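Local coordinates for maternal protein tudor (Drosophila melanogaster, PDB 4Q5W) that is required during oogenesis for primordial germ cell formation and abdominal segmentation, and may act in the piRNA pathway together with the Piwi proteins Aubergine and AGO3, at residues E12-I17 / L124-F129; L19-K24 / V106-S111; E33-S38 / E95-F100; S111-A116 / K165-L170. All coordinates share one frame; numbering follows the deposited sequence. Where two conformers were deposited one is given.

Contact 1 (E12-I17 / L124-F129)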
# COMPACT_ATOMS: atom_id res chain seq x y z
N GLU A 12 6.28 0.18 1.06
CA GLU A 12 7.41 -0.26 0.24
C GLU A 12 8.70 0.02 1.00
O GLU A 12 9.60 -0.82 1.08
CB GLU A 12 7.41 0.46 -1.10
CG GLU A 12 8.45 -0.07 -2.08
CD GLU A 12 8.13 -1.48 -2.56
OE1 GLU A 12 6.94 -1.85 -2.60
OE2 GLU A 12 9.08 -2.22 -2.87
N ASN A 13 8.79 1.24 1.54
CA ASN A 13 9.83 1.62 2.48
C ASN A 13 9.33 2.88 3.18
O ASN A 13 8.20 3.31 2.92
CB ASN A 13 11.16 1.88 1.76
CG ASN A 13 11.03 2.89 0.63
OD1 ASN A 13 10.77 4.08 0.85
ND2 ASN A 13 11.25 2.43 -0.59
N THR A 14 10.12 3.48 4.05
CA THR A 14 9.59 4.60 4.83
C THR A 14 9.33 5.84 3.97
O THR A 14 8.60 6.74 4.38
CB THR A 14 10.46 4.95 6.06
OG1 THR A 14 11.76 5.37 5.64
CG2 THR A 14 10.59 3.75 6.98
N SER A 15 9.91 5.86 2.77
CA SER A 15 9.74 6.99 1.87
C SER A 15 8.72 6.72 0.76
O SER A 15 8.53 7.55 -0.13
CB SER A 15 11.08 7.40 1.25
OG SER A 15 11.92 7.95 2.26
N ARG A 16 8.06 5.56 0.84
CA ARG A 16 7.07 5.18 -0.16
C ARG A 16 5.97 4.37 0.50
O ARG A 16 6.04 3.14 0.57
CB ARG A 16 7.73 4.42 -1.32
CG ARG A 16 6.80 4.12 -2.49
CD ARG A 16 7.57 3.56 -3.67
NE ARG A 16 6.70 3.03 -4.71
CZ ARG A 16 6.32 3.71 -5.79
NH1 ARG A 16 5.53 3.16 -6.69
NH2 ARG A 16 6.74 4.96 -5.96
N ILE A 17 4.96 5.07 0.99
CA ILE A 17 3.90 4.46 1.76
C ILE A 17 2.57 4.74 1.07
O ILE A 17 2.26 5.89 0.78
CB ILE A 17 3.86 5.07 3.18
CG1 ILE A 17 5.19 4.85 3.90
CG2 ILE A 17 2.72 4.46 4.02
CD1 ILE A 17 5.26 5.57 5.23
N LEU A 124 15.32 -4.05 9.65
CA LEU A 124 14.88 -3.85 11.03
C LEU A 124 13.84 -2.73 11.12
O LEU A 124 12.87 -2.82 11.87
CB LEU A 124 16.08 -3.56 11.93
CG LEU A 124 15.79 -3.16 13.39
CD1 LEU A 124 14.98 -4.23 14.10
CD2 LEU A 124 17.12 -2.95 14.11
N THR A 125 14.06 -1.67 10.36
CA THR A 125 13.14 -0.56 10.36
C THR A 125 11.79 -1.01 9.84
O THR A 125 10.76 -0.67 10.41
CB THR A 125 13.66 0.61 9.50
OG1 THR A 125 14.84 1.16 10.11
CG2 THR A 125 12.59 1.72 9.36
N LEU A 126 11.78 -1.78 8.76
CA LEU A 126 10.50 -2.17 8.16
C LEU A 126 9.70 -3.16 9.01
O LEU A 126 8.47 -3.07 9.09
CB LEU A 126 10.69 -2.66 6.73
CG LEU A 126 11.08 -1.51 5.80
CD1 LEU A 126 10.93 -1.92 4.34
CD2 LEU A 126 10.29 -0.22 6.11
N THR A 127 10.38 -4.09 9.67
CA THR A 127 9.69 -5.04 10.54
C THR A 127 9.15 -4.33 11.79
O THR A 127 8.05 -4.64 12.27
CB THR A 127 10.56 -6.27 10.90
OG1 THR A 127 9.79 -7.22 11.64
CG2 THR A 127 11.79 -5.88 11.72
N THR A 128 9.93 -3.39 12.31
CA THR A 128 9.48 -2.60 13.46
C THR A 128 8.28 -1.74 13.07
O THR A 128 7.33 -1.62 13.82
CB THR A 128 10.62 -1.75 14.03
OG1 THR A 128 11.74 -2.60 14.31
CG2 THR A 128 10.19 -1.04 15.34
N PHE A 129 8.33 -1.15 11.87
CA PHE A 129 7.26 -0.30 11.38
C PHE A 129 5.98 -1.14 11.21
O PHE A 129 4.89 -0.71 11.59
CB PHE A 129 7.69 0.31 10.03
CG PHE A 129 6.81 1.42 9.52
CD1 PHE A 129 5.87 2.07 10.34
CD2 PHE A 129 6.93 1.84 8.20
CE1 PHE A 129 5.08 3.10 9.84
CE2 PHE A 129 6.14 2.87 7.69
CZ PHE A 129 5.21 3.49 8.51
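The type I beta turn from Asn13 to Arg16, at the corner between strands 5-11 and 16-21 in the OB-like (SN-like) half of this extended Tudor domain, meets helix 122-134 chiefly through Thr14, Leu126 and Phe129. The turn is braced from within. Glu12 and Asn13 both face Arg16, a classic beta bulge, in which Glu12 N reaches Arg16 O at 3.0 Å while the bond from Asn13 N is weak. Asn13 OD1 accepts Ser15 N at 2.8 Å, in the carbonyl plane on a lone pair, forming an Asx turn.

Thr14 presents its methyl group: with chi1 at 63°, CG2 sits beside the backbone N and meets Thr125 CG2 at 3.7 Å, the side chains crossing at about a right angle. Leu126 divides its fork, CD1 lying 3.7 Å from Glu12 O and CD2 4.1 Å from Thr14 CG2. One turn further along the helix from Thr125, the Phe129 ring receives Ile17 CD1 at its edge, in plane, 3.8 Å from CE2. Val11 of strand 5-11 also packs on Leu126 and Phe129, and Phe118 touches both Thr14 and Thr125. With an alanine in place of Leu126, both methyl ends of the fork are lost, and a gap would probably open between the helix and the backbone at Glu12 and Asn13.

The hydroxyl of Thr125 is engaged within its own helical region, by Asn121 O, which leaves its methyl for the turn. Turn and helix are thus matched to each other by methyl groups and a ring edge, so their fit rests on shape and apolar burial.

Contact 2 (L19-K24 / V106-S111). With EPE (4-(2-hydroxyethyl)-1-piperazine ethanesulfonic acid), chain C.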
# COMPACT_ATOMS: atom_id res chain seq x y z
N LEU A 19 -1.39 5.08 1.13
CA LEU A 19 -2.45 5.38 2.10
C LEU A 19 -3.76 5.66 1.40
O LEU A 19 -3.79 6.31 0.36
CB LEU A 19 -2.13 6.66 2.90
CG LEU A 19 -1.03 6.66 3.95
CD1 LEU A 19 0.27 6.70 3.24
CD2 LEU A 19 -1.16 7.85 4.87
N GLN A 20 -4.85 5.22 2.01
CA GLN A 20 -6.17 5.58 1.53
C GLN A 20 -6.75 6.65 2.45
O GLN A 20 -7.01 6.38 3.61
CB GLN A 20 -7.08 4.36 1.51
CG GLN A 20 -6.58 3.28 0.56
CD GLN A 20 -7.45 2.05 0.61
OE1 GLN A 20 -8.31 1.91 1.48
NE2 GLN A 20 -7.26 1.15 -0.36
N PHE A 21 -6.93 7.86 1.93
CA PHE A 21 -7.46 8.95 2.74
C PHE A 21 -8.96 8.77 2.95
O PHE A 21 -9.65 8.25 2.08
CB PHE A 21 -7.12 10.30 2.12
CG PHE A 21 -5.69 10.67 2.31
CD1 PHE A 21 -4.73 10.31 1.38
CD2 PHE A 21 -5.28 11.36 3.45
CE1 PHE A 21 -3.40 10.63 1.57
CE2 PHE A 21 -3.95 11.69 3.64
CZ PHE A 21 -3.01 11.33 2.70
N SER A 22 -9.45 9.19 4.12
CA SER A 22 -10.81 8.85 4.54
C SER A 22 -11.90 9.33 3.59
O SER A 22 -12.97 8.71 3.53
CB SER A 22 -11.09 9.33 5.98
OG SER A 22 -11.20 10.74 6.07
N GLU A 23 -11.64 10.41 2.86
CA GLU A 23 -12.59 10.92 1.87
C GLU A 23 -13.01 9.85 0.86
O GLU A 23 -14.10 9.93 0.29
CB GLU A 23 -12.01 12.13 1.11
CG GLU A 23 -10.87 11.73 0.17
CD GLU A 23 -10.42 12.84 -0.78
OE1 GLU A 23 -10.92 13.99 -0.67
OE2 GLU A 23 -9.55 12.55 -1.63
N LYS A 24 -12.15 8.86 0.65
CA LYS A 24 -12.39 7.82 -0.36
C LYS A 24 -12.86 6.47 0.19
O LYS A 24 -12.93 5.49 -0.55
CB LYS A 24 -11.12 7.59 -1.18
CG LYS A 24 -10.81 8.69 -2.19
CD LYS A 24 -9.60 8.29 -3.01
CE LYS A 24 -9.26 9.30 -4.09
NZ LYS A 24 -7.98 8.89 -4.76
N VAL A 106 -7.22 4.44 -5.66
CA VAL A 106 -7.69 4.99 -4.39
C VAL A 106 -6.50 5.42 -3.53
O VAL A 106 -6.41 6.59 -3.13
CB VAL A 106 -8.56 3.97 -3.66
CG1 VAL A 106 -8.88 4.44 -2.25
CG2 VAL A 106 -9.84 3.74 -4.46
N ALA A 107 -5.57 4.49 -3.29
CA ALA A 107 -4.36 4.79 -2.52
C ALA A 107 -3.49 5.86 -3.15
O ALA A 107 -3.29 5.89 -4.37
CB ALA A 107 -3.54 3.52 -2.31
N GLU A 108 -2.96 6.75 -2.30
CA GLU A 108 -1.99 7.75 -2.74
C GLU A 108 -0.67 7.43 -2.06
O GLU A 108 -0.65 6.85 -0.98
CB GLU A 108 -2.46 9.15 -2.36
CG GLU A 108 -3.77 9.53 -3.01
CD GLU A 108 -4.36 10.82 -2.45
OE1 GLU A 108 -5.58 11.02 -2.63
OE2 GLU A 108 -3.62 11.62 -1.84
N ILE A 109 0.43 7.80 -2.70
CA ILE A 109 1.75 7.53 -2.13
C ILE A 109 2.30 8.75 -1.40
O ILE A 109 2.28 9.87 -1.92
CB ILE A 109 2.75 7.13 -3.22
CG1 ILE A 109 2.25 5.90 -3.98
CG2 ILE A 109 4.12 6.86 -2.61
CD1 ILE A 109 3.11 5.55 -5.19
N CYS A 110 2.79 8.53 -0.19
CA CYS A 110 3.45 9.58 0.58
C CYS A 110 4.75 9.07 1.16
O CYS A 110 5.02 7.87 1.12
CB CYS A 110 2.54 10.05 1.71
SG CYS A 110 1.00 10.75 1.13
N SER A 111 5.54 9.98 1.71
CA SER A 111 6.83 9.64 2.28
C SER A 111 6.96 10.20 3.69
O SER A 111 6.56 11.32 3.94
CB SER A 111 7.94 10.23 1.41
OG SER A 111 9.22 10.09 2.03
N1 EPE C . -6.05 14.65 0.87
C2 EPE C . -6.62 14.30 -0.44
C3 EPE C . -5.69 14.84 -1.54
N4 EPE C . -4.28 14.63 -1.27
C5 EPE C . -3.83 14.73 0.11
C6 EPE C . -4.77 13.96 1.02
C7 EPE C . -3.30 14.79 -2.33
C8 EPE C . -1.85 14.76 -1.84
O8 EPE C . -1.46 13.45 -1.49
C9 EPE C . -6.91 14.36 2.03
C10 EPE C . -8.38 14.39 1.64
S EPE C . -9.44 13.99 3.05
O1S EPE C . -9.62 12.53 3.05
O2S EPE C . -8.85 14.44 4.30
O3S EPE C . -10.72 14.66 2.89
O HOH W 1 -6.64 8.15 -0.84
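Lys24 and Glu108 both place CG beside the backbone N (chi1 -74° and -61°) and extend beyond it, so that the two long chains cross at about a right angle and bring ammonium and carboxylate within range of a long salt bridge, 3.9 Å from Lys24 NZ to Glu108 OE1. NZ also donates to Val106 O at 3.2 Å, well to one side of the carbonyl direction, and makes a weak bond to Pro105 O. A water links Val106 O to Phe21 N, filling the place of a direct backbone bond.

Glu108 OE2 turns to a buffer molecule, HEPES, probably from the crystallisation liquor: it accepts from EPE O8 at 2.9 Å and from EPE N4 at 3.1 Å. The piperazine covers one face of Phe21, its C6 lying 3.3 Å above the ring plane and over the centre; in the conformer given, Cys110 SG lies near that ring's edge. Glu23 N holds the sulfonate at the far end.

Beneath these groups the strands meet in one antiparallel hydrogen-bonded pair. Leu19 N donates to Glu108 O at 2.9 Å, and Glu108 N returns to Leu19 O at 2.8 Å, both nearly straight. Gln20 packs CG on Val106 CG1, 3.8 Å apart, and sends NE2 to Asp83 O. The short strand axes run at 114°, a strong splay for sheet neighbours. It falls where the chain leaves the OB-like sheet for helix 25-37 and where it returns, the junction expected of an extended Tudor domain, in which the Tudor core is inserted into an SN-like fold.

Contact 3 (E33-S38 / E95-F100)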
# COMPACT_ATOMS: atom_id res chain seq x y z
N GLU A 33 -17.29 -3.89 -3.64
CA GLU A 33 -18.61 -4.50 -3.76
C GLU A 33 -18.91 -4.85 -5.22
O GLU A 33 -19.38 -5.94 -5.53
CB GLU A 33 -19.71 -3.60 -3.20
CG GLU A 33 -21.09 -3.94 -3.73
CD GLU A 33 -22.15 -3.95 -2.65
OE1 GLU A 33 -22.59 -2.85 -2.24
OE2 GLU A 33 -22.55 -5.05 -2.22
N LYS A 34 -18.61 -3.92 -6.12
CA LYS A 34 -18.88 -4.17 -7.53
C LYS A 34 -18.00 -5.27 -8.12
O LYS A 34 -18.48 -6.13 -8.87
CB LYS A 34 -18.76 -2.87 -8.32
CG LYS A 34 -19.95 -1.94 -8.13
CD LYS A 34 -19.68 -0.58 -8.76
CE LYS A 34 -20.91 0.31 -8.71
NZ LYS A 34 -21.99 -0.21 -9.59
N LEU A 35 -16.71 -5.26 -7.78
CA LEU A 35 -15.81 -6.30 -8.28
C LEU A 35 -16.11 -7.69 -7.72
O LEU A 35 -15.92 -8.70 -8.39
CB LEU A 35 -14.34 -5.94 -8.02
CG LEU A 35 -13.75 -4.83 -8.90
CD1 LEU A 35 -12.32 -4.55 -8.49
CD2 LEU A 35 -13.83 -5.23 -10.38
N ASN A 36 -16.59 -7.76 -6.48
CA ASN A 36 -16.85 -9.06 -5.87
C ASN A 36 -18.31 -9.53 -5.96
O ASN A 36 -18.66 -10.56 -5.39
CB ASN A 36 -16.39 -9.07 -4.42
CG ASN A 36 -14.88 -8.98 -4.30
OD1 ASN A 36 -14.18 -9.97 -4.45
ND2 ASN A 36 -14.39 -7.77 -4.05
N GLY A 37 -19.14 -8.78 -6.67
CA GLY A 37 -20.57 -9.03 -6.66
C GLY A 37 -21.13 -9.61 -7.94
O GLY A 37 -22.24 -10.13 -7.97
N SER A 38 -20.35 -9.53 -9.02
CA SER A 38 -20.80 -10.00 -10.32
C SER A 38 -19.71 -10.82 -11.00
O SER A 38 -18.54 -10.72 -10.64
CB SER A 38 -21.17 -8.81 -11.21
OG SER A 38 -22.17 -8.01 -10.59
N GLU A 95 -10.86 -8.96 -17.31
CA GLU A 95 -11.04 -7.63 -17.89
C GLU A 95 -11.51 -6.66 -16.81
O GLU A 95 -12.30 -7.02 -15.95
CB GLU A 95 -12.07 -7.65 -19.02
CG GLU A 95 -11.85 -8.72 -20.08
CD GLU A 95 -10.64 -8.47 -20.97
OE1 GLU A 95 -9.98 -7.42 -20.82
OE2 GLU A 95 -10.36 -9.32 -21.84
N LEU A 96 -11.04 -5.43 -16.87
CA LEU A 96 -11.54 -4.37 -16.00
C LEU A 96 -12.87 -3.85 -16.55
O LEU A 96 -12.93 -3.36 -17.68
CB LEU A 96 -10.54 -3.23 -15.92
CG LEU A 96 -10.97 -2.05 -15.04
CD1 LEU A 96 -10.93 -2.47 -13.58
CD2 LEU A 96 -10.08 -0.85 -15.30
N PRO A 97 -13.95 -3.96 -15.76
CA PRO A 97 -15.24 -3.44 -16.22
C PRO A 97 -15.14 -1.97 -16.58
O PRO A 97 -14.41 -1.21 -15.92
CB PRO A 97 -16.15 -3.64 -15.00
CG PRO A 97 -15.56 -4.83 -14.30
CD PRO A 97 -14.06 -4.67 -14.46
N GLN A 98 -15.84 -1.57 -17.64
CA GLN A 98 -15.75 -0.23 -18.21
C GLN A 98 -15.97 0.91 -17.21
O GLN A 98 -15.38 1.99 -17.34
CB GLN A 98 -16.73 -0.09 -19.38
CG GLN A 98 -16.62 1.22 -20.15
CD GLN A 98 -15.27 1.39 -20.83
OE1 GLN A 98 -14.52 0.43 -21.00
NE2 GLN A 98 -14.97 2.62 -21.24
N GLU A 99 -16.84 0.67 -16.23
CA GLU A 99 -17.21 1.71 -15.26
C GLU A 99 -16.05 2.19 -14.39
O GLU A 99 -16.15 3.24 -13.75
CB GLU A 99 -18.38 1.24 -14.39
CG GLU A 99 -18.09 -0.01 -13.56
CD GLU A 99 -19.26 -0.41 -12.68
OE1 GLU A 99 -20.17 0.41 -12.48
OE2 GLU A 99 -19.26 -1.56 -12.19
N PHE A 100 -14.96 1.43 -14.38
CA PHE A 100 -13.80 1.76 -13.55
C PHE A 100 -12.66 2.43 -14.31
O PHE A 100 -11.72 2.92 -13.68
CB PHE A 100 -13.22 0.49 -12.91
CG PHE A 100 -14.18 -0.24 -12.02
CD1 PHE A 100 -14.49 0.26 -10.76
CD2 PHE A 100 -14.74 -1.43 -12.42
CE1 PHE A 100 -15.37 -0.41 -9.94
CE2 PHE A 100 -15.62 -2.11 -11.60
CZ PHE A 100 -15.93 -1.60 -10.35
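Leu35, near the end of helix 25-37, and Pro97, in an irregular run of chain, mark the nearest backbone approach, with their CA atoms 8.5 Å apart; the gap is therefore bridged by side chains. Helix 25-37 is the linking helix of the extended Tudor fold, and here its final turns lie against the chain that leads from the four-stranded Tudor sheet back to the OB-like half. Residues 95-100 are neither helix nor strand, but Phe100 N bonds to Pro97 O at 3.1 Å, closing a tight bend that sets the proline and the aromatic ring side by side, with Pro97 CG at the edge of the Phe100 ring in its plane.

Leu35 enters this pair through one branch: CD2 lies 3.8 Å from Phe100 CE2 and 4.1 Å from Pro97 CD. The floor comes from the Tudor sheet, where Val54 touches Leu35 and Pro97, and Arg65 touches Leu35 and Phe100. One position earlier on the helix, Lys34 sets CB near the plane of the same ring, at its edge, 3.7 Å from Phe100 CZ.

The outer margin is charged. Glu99 swings CG between its backbone N and carbonyl carbon (chi1 60°), which lays that methylene over a face of Phe100, 3.7 Å above the plane and offset toward the rim. Its carboxylate then crosses the lysine chain at a slant, OE2 being 3.6 Å from Lys34 CD. A bend at chi4 (-68°) takes the ammonium off the line of the extended chain, and Lys34 NZ completes a salt bridge to Glu99 OE1 at 3.5 Å, weak as a hydrogen bond.

Contact 4 (S111-A116 / K165-L170)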
# COMPACT_ATOMS: atom_id res chain seq x y z
N SER A 111 5.54 9.98 1.71
CA SER A 111 6.83 9.64 2.28
C SER A 111 6.96 10.20 3.69
O SER A 111 6.56 11.32 3.94
CB SER A 111 7.94 10.23 1.41
OG SER A 111 9.22 10.09 2.03
N MET A 112 7.53 9.42 4.61
CA MET A 112 7.91 9.99 5.89
C MET A 112 9.16 10.83 5.66
O MET A 112 9.79 10.77 4.60
CB MET A 112 8.20 8.90 6.93
CG MET A 112 7.09 7.87 7.05
SD MET A 112 7.46 6.58 8.24
CE MET A 112 7.29 7.57 9.70
N GLU A 113 9.50 11.64 6.66
CA GLU A 113 10.75 12.37 6.68
C GLU A 113 11.91 11.37 6.58
O GLU A 113 11.75 10.20 6.94
CB GLU A 113 10.82 13.20 7.95
CG GLU A 113 9.75 14.29 8.00
CD GLU A 113 9.50 14.80 9.40
OE1 GLU A 113 8.78 14.11 10.16
OE2 GLU A 113 10.02 15.89 9.73
N PRO A 114 13.06 11.81 6.04
CA PRO A 114 14.22 10.92 5.88
C PRO A 114 14.99 10.71 7.17
O PRO A 114 15.01 11.60 8.03
CB PRO A 114 15.10 11.69 4.89
CG PRO A 114 14.78 13.10 5.13
CD PRO A 114 13.30 13.12 5.43
N SER A 115 15.62 9.55 7.31
CA SER A 115 16.50 9.31 8.45
C SER A 115 17.54 8.26 8.10
O SER A 115 17.20 7.19 7.59
CB SER A 115 15.70 8.84 9.66
OG SER A 115 16.57 8.45 10.71
N ALA A 116 18.81 8.57 8.37
CA ALA A 116 19.87 7.60 8.12
C ALA A 116 19.67 6.31 8.92
O ALA A 116 20.16 5.25 8.54
CB ALA A 116 21.24 8.21 8.41
N LYS A 165 3.87 9.25 17.72
CA LYS A 165 4.52 10.00 16.64
C LYS A 165 5.46 9.07 15.92
O LYS A 165 6.54 8.74 16.43
CB LYS A 165 5.29 11.19 17.21
CG LYS A 165 4.45 12.13 18.07
CD LYS A 165 5.28 13.26 18.68
CE LYS A 165 4.37 14.34 19.25
NZ LYS A 165 5.11 15.49 19.85
N ILE A 166 5.05 8.62 14.75
CA ILE A 166 5.71 7.47 14.13
C ILE A 166 7.15 7.71 13.71
O ILE A 166 8.00 6.84 13.89
CB ILE A 166 4.87 6.91 12.98
CG1 ILE A 166 3.54 6.40 13.54
CG2 ILE A 166 5.59 5.76 12.29
CD1 ILE A 166 2.51 6.09 12.48
N TYR A 167 7.45 8.88 13.16
CA TYR A 167 8.81 9.16 12.70
C TYR A 167 9.79 9.08 13.87
O TYR A 167 10.79 8.35 13.81
CB TYR A 167 8.87 10.53 12.01
CG TYR A 167 10.26 10.99 11.63
CD1 TYR A 167 10.99 10.33 10.65
CD2 TYR A 167 10.84 12.11 12.23
CE1 TYR A 167 12.27 10.75 10.29
CE2 TYR A 167 12.12 12.54 11.87
CZ TYR A 167 12.82 11.84 10.90
OH TYR A 167 14.08 12.26 10.52
N GLU A 168 9.48 9.80 14.94
CA GLU A 168 10.34 9.80 16.11
C GLU A 168 10.32 8.47 16.85
O GLU A 168 11.36 8.00 17.29
CB GLU A 168 9.97 10.96 17.03
CG GLU A 168 10.25 12.33 16.42
CD GLU A 168 9.14 12.85 15.53
OE1 GLU A 168 8.12 12.15 15.36
OE2 GLU A 168 9.28 13.98 15.00
N HIS A 169 9.14 7.86 17.00
CA HIS A 169 9.04 6.60 17.73
C HIS A 169 9.75 5.46 17.02
O HIS A 169 10.39 4.61 17.66
CB HIS A 169 7.58 6.21 17.93
CG HIS A 169 7.39 5.20 19.01
ND1 HIS A 169 7.47 5.52 20.35
CD2 HIS A 169 7.17 3.86 18.96
CE1 HIS A 169 7.28 4.43 21.07
NE2 HIS A 169 7.09 3.41 20.25
N LEU A 170 9.65 5.43 15.70
CA LEU A 170 10.27 4.36 14.93
C LEU A 170 11.79 4.44 15.04
O LEU A 170 12.46 3.42 15.20
CB LEU A 170 9.85 4.43 13.46
CG LEU A 170 10.31 3.27 12.58
CD1 LEU A 170 9.82 1.92 13.13
CD2 LEU A 170 9.81 3.48 11.16
O HOH W 2 8.21 14.83 12.45
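Tyr167, in the first turn of helix 166-182, can be traced from CB outward across the chain that follows strand 108-112. Its CB lies 4.1 Å from Met112 CE, and chi1 of 174° sets CG anti to the backbone N, sending the ring over Glu113. There Glu113 CB makes a CH-pi contact, 3.8 Å from the ring centroid and 17° off the normal. On the two flanks of the ring, CD2 meets Glu113 OE1 at 3.5 Å and CE1 meets Glu113 O at 3.4 Å. At the tip, Tyr167 OH donates to Pro114 O at 2.7 Å from a position tilted 35° out of the carbonyl plane. Ser115 CB lies close to the same hydroxyl.

Met112 bends at chi3 to bring CE against Ile166 CG2, 3.6 Å away, on ground shared with Phe129 and Leu156. Ser115 OG caps the following helix at Ile117 N and also bonds Gln171. Placing a phenylalanine at Tyr167 removes the hydroxyl, and Pro114 O would probably lose its donor, leaving the chain before the helix cap less firmly fixed to helix 166-182.

A water lies between Glu113 OE1 and Glu168 OE2, though its bond to the former is doubtfully short; it may ease any repulsion between the two carboxylates. Chemically, the ring serves twice: its face covers an aliphatic methylene, and its hydroxyl ties down a backbone carbonyl in a stretch without regular structure.

Three of the four contacts gather on the OB-like sheet. Contacts 1 and 4 have centres 9 Å apart and touch, while the centre of contact 2 lies about 17 Å from that of contact 1 and about 18 Å from that of contact 4. Neighbouring strands 16-21 and 108-112 form contact 2 and face helices 122-134 and 166-182 in contacts 1 and 4. Contact 3 lies apart, beside the Tudor sheet, its centre about 21, 32 and 37 Å from those of contacts 2, 1 and 4. Along the chain, contact 3 nests within contact 2 and contact 2 within contact 1, whereas contact 4 interlocks with contact 1. This fits a Tudor core inserted into the SN-like half.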